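Local coordinates for oxidoreductase (Methanosarcina mazei, PDB 3KA7), which binds flavin-adenine dinucleotide and is probably an oxidoreductase of the flavin-containing amine oxidoreductase family, at residues A[27-32]-A[230-235]. Numbering follows the deposited sequence.
With FAD (flavin-adenine dinucleotide), chain B.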
# COMPACT_ATOMS: atom_id res chain seq x y z
N GLU A 27 22.59 5.04 -10.40
CA GLU A 27 22.89 5.53 -9.06
C GLU A 27 21.59 5.98 -8.42
O GLU A 27 20.82 6.71 -9.05
CB GLU A 27 23.88 6.69 -9.10
CG GLU A 27 25.20 6.31 -9.72
CD GLU A 27 26.25 7.37 -9.52
OE1 GLU A 27 26.42 7.82 -8.37
OE2 GLU A 27 26.90 7.75 -10.52
N VAL A 28 21.37 5.54 -7.18
CA VAL A 28 20.16 5.89 -6.43
C VAL A 28 20.54 6.87 -5.33
O VAL A 28 21.50 6.63 -4.62
CB VAL A 28 19.56 4.66 -5.75
CG1 VAL A 28 18.21 5.01 -5.11
CG2 VAL A 28 19.40 3.52 -6.78
N PHE A 29 19.79 7.96 -5.19
CA PHE A 29 20.05 8.93 -4.14
C PHE A 29 18.89 8.97 -3.15
O PHE A 29 17.77 9.29 -3.52
CB PHE A 29 20.30 10.31 -4.74
CG PHE A 29 21.50 10.36 -5.65
CD1 PHE A 29 22.73 10.83 -5.19
CD2 PHE A 29 21.42 9.90 -6.95
CE1 PHE A 29 23.84 10.85 -6.03
CE2 PHE A 29 22.53 9.92 -7.80
CZ PHE A 29 23.74 10.40 -7.33
N GLU A 30 19.18 8.63 -1.90
CA GLU A 30 18.17 8.59 -0.84
C GLU A 30 18.53 9.57 0.28
O GLU A 30 19.68 9.59 0.77
CB GLU A 30 18.06 7.17 -0.27
CG GLU A 30 17.36 7.09 1.09
CD GLU A 30 15.91 7.53 1.00
OE1 GLU A 30 15.26 7.16 0.00
OE2 GLU A 30 15.44 8.27 1.89
N ARG A 31 17.55 10.37 0.69
CA ARG A 31 17.77 11.43 1.67
C ARG A 31 17.97 10.92 3.10
O ARG A 31 18.72 11.53 3.87
CB ARG A 31 16.61 12.43 1.63
CG ARG A 31 16.89 13.76 2.27
CD ARG A 31 15.61 14.60 2.29
NE ARG A 31 14.62 13.93 3.09
CZ ARG A 31 14.32 14.27 4.34
NH1 ARG A 31 14.92 15.30 4.92
NH2 ARG A 31 13.42 13.57 5.00
N LEU A 32 17.30 9.83 3.46
CA LEU A 32 17.39 9.27 4.81
C LEU A 32 18.65 8.42 4.99
O LEU A 32 19.33 8.12 4.01
CB LEU A 32 16.14 8.44 5.12
CG LEU A 32 14.82 9.20 5.18
CD1 LEU A 32 13.64 8.24 5.34
CD2 LEU A 32 14.85 10.22 6.30
N ALA A 230 18.27 15.90 -17.87
CA ALA A 230 19.71 15.95 -18.16
C ALA A 230 20.54 15.57 -16.94
O ALA A 230 21.77 15.44 -17.03
CB ALA A 230 20.10 17.34 -18.67
N GLY A 231 19.88 15.40 -15.80
CA GLY A 231 20.57 15.04 -14.59
C GLY A 231 19.89 15.57 -13.35
O GLY A 231 18.72 15.98 -13.40
N ILE A 232 20.61 15.54 -12.23
CA ILE A 232 20.09 16.04 -10.96
C ILE A 232 21.18 16.73 -10.16
O ILE A 232 22.37 16.57 -10.43
CB ILE A 232 19.55 14.90 -10.07
CG1 ILE A 232 20.68 13.97 -9.62
CG2 ILE A 232 18.44 14.14 -10.79
CD1 ILE A 232 20.25 12.90 -8.64
N ILE A 233 20.76 17.50 -9.17
CA ILE A 233 21.67 18.00 -8.16
C ILE A 233 21.38 17.31 -6.84
O ILE A 233 20.25 17.38 -6.33
CB ILE A 233 21.53 19.52 -7.98
CG1 ILE A 233 21.80 20.24 -9.30
CG2 ILE A 233 22.47 20.00 -6.87
CD1 ILE A 233 21.50 21.72 -9.25
N ALA A 234 22.38 16.63 -6.29
CA ALA A 234 22.22 15.97 -5.01
C ALA A 234 23.36 16.39 -4.11
O ALA A 234 24.53 16.28 -4.48
CB ALA A 234 22.19 14.47 -5.18
N ASP A 235 23.01 16.90 -2.93
CA ASP A 235 23.99 17.49 -2.02
C ASP A 235 24.94 18.46 -2.72
O ASP A 235 26.16 18.44 -2.51
CB ASP A 235 24.74 16.41 -1.24
CG ASP A 235 24.14 16.16 0.13
OD1 ASP A 235 22.89 16.02 0.25
OD2 ASP A 235 24.92 16.11 1.11
PA FAD B . 8.35 5.80 -0.78
O1A FAD B . 7.45 7.00 -0.78
O2A FAD B . 8.16 4.81 0.34
O5B FAD B . 9.88 6.28 -0.78
C5B FAD B . 10.22 7.57 -1.28
C4B FAD B . 11.68 7.76 -0.87
O4B FAD B . 12.20 8.97 -1.38
C3B FAD B . 11.82 7.81 0.66
O3B FAD B . 12.76 6.84 1.10
C2B FAD B . 12.32 9.24 0.93
O2B FAD B . 13.18 9.32 2.05
C1B FAD B . 13.01 9.60 -0.38
N9A FAD B . 13.05 11.03 -0.69
C8A FAD B . 12.06 11.99 -0.55
N7A FAD B . 12.55 13.17 -1.03
C5A FAD B . 13.82 12.95 -1.47
C6A FAD B . 14.78 13.79 -2.02
N6A FAD B . 14.48 15.04 -2.33
N1A FAD B . 16.01 13.26 -2.36
C2A FAD B . 16.30 11.93 -2.15
N3A FAD B . 15.34 11.10 -1.60
C4A FAD B . 14.13 11.62 -1.26
N1 FAD B . 1.51 -1.59 1.08
C2 FAD B . 1.36 -2.96 0.89
O2 FAD B . 1.56 -3.45 -0.22
N3 FAD B . 0.95 -3.74 1.96
C4 FAD B . 0.70 -3.18 3.20
O4 FAD B . 0.34 -3.87 4.15
C4X FAD B . 0.85 -1.81 3.38
N5 FAD B . 0.57 -1.24 4.62
C5X FAD B . 0.74 0.12 4.79
C6 FAD B . 0.49 0.71 6.03
C7 FAD B . 0.67 2.08 6.21
C7M FAD B . 0.39 2.69 7.56
C8 FAD B . 1.10 2.85 5.13
C8M FAD B . 1.31 4.33 5.28
C9 FAD B . 1.35 2.27 3.89
C9A FAD B . 1.17 0.90 3.72
N10 FAD B . 1.41 0.32 2.48
C10 FAD B . 1.26 -1.03 2.31
C1' FAD B . 1.78 1.14 1.29
C2' FAD B . 3.30 1.06 1.09
O2' FAD B . 3.96 1.24 2.34
C3' FAD B . 3.73 2.13 0.09
O3' FAD B . 2.85 2.11 -1.03
C4' FAD B . 5.15 2.00 -0.44
O4' FAD B . 6.09 1.80 0.59
C5' FAD B . 5.48 3.33 -1.13
O5' FAD B . 6.65 3.13 -1.88
P FAD B . 7.13 4.23 -2.92
O1P FAD B . 7.76 3.53 -4.11
O2P FAD B . 6.03 5.21 -3.26
O3P FAD B . 8.32 5.04 -2.20
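In the Rossmann-type FAD-binding fold, strand 25-29 meets strand 228-234 of a small antiparallel sheet through the ring of Phe29, which packs on Ile232 and Ala234. Ile232 CD1 lies over one face of the ring, 29° off the normal, a CH-pi contact nearest Phe29 CD2 at 3.6 Å, on the CD2/CE2 side. Ala234 CB comes in obliquely on the CD1/CE1 side, 3.7 Å from Phe29 CD1. Phe29 CB points toward segment 230-235, and chi1 -62°, with CG anti to the carbonyl carbon, brings the ring against both side chains; the contact is purely apolar. The next residue, Glu30, serves the cofactor: OE1 accepts a bond from FAD O3B at 2.7 Å, OE2 a very short one from FAD O2B at 2.5 Å. Leu32 N also reaches Glu30 OE2 (2.9 Å), on the anti side, 21° out of the carboxylate plane, and Ala8 N binds OE1; four donors, two on each oxygen, should hold its rotation. Trimming Glu30 to an alanine would probably deprive both ribose hydroxyls and Leu32 N of this carboxylate as acceptor. Phe29 also meets the rings of His214 and His239 and touches Val219 of strand 219-225, while Ile232 reaches Val4 and Ile6 of strand 2-6, closing the small sheet onto the parallel one.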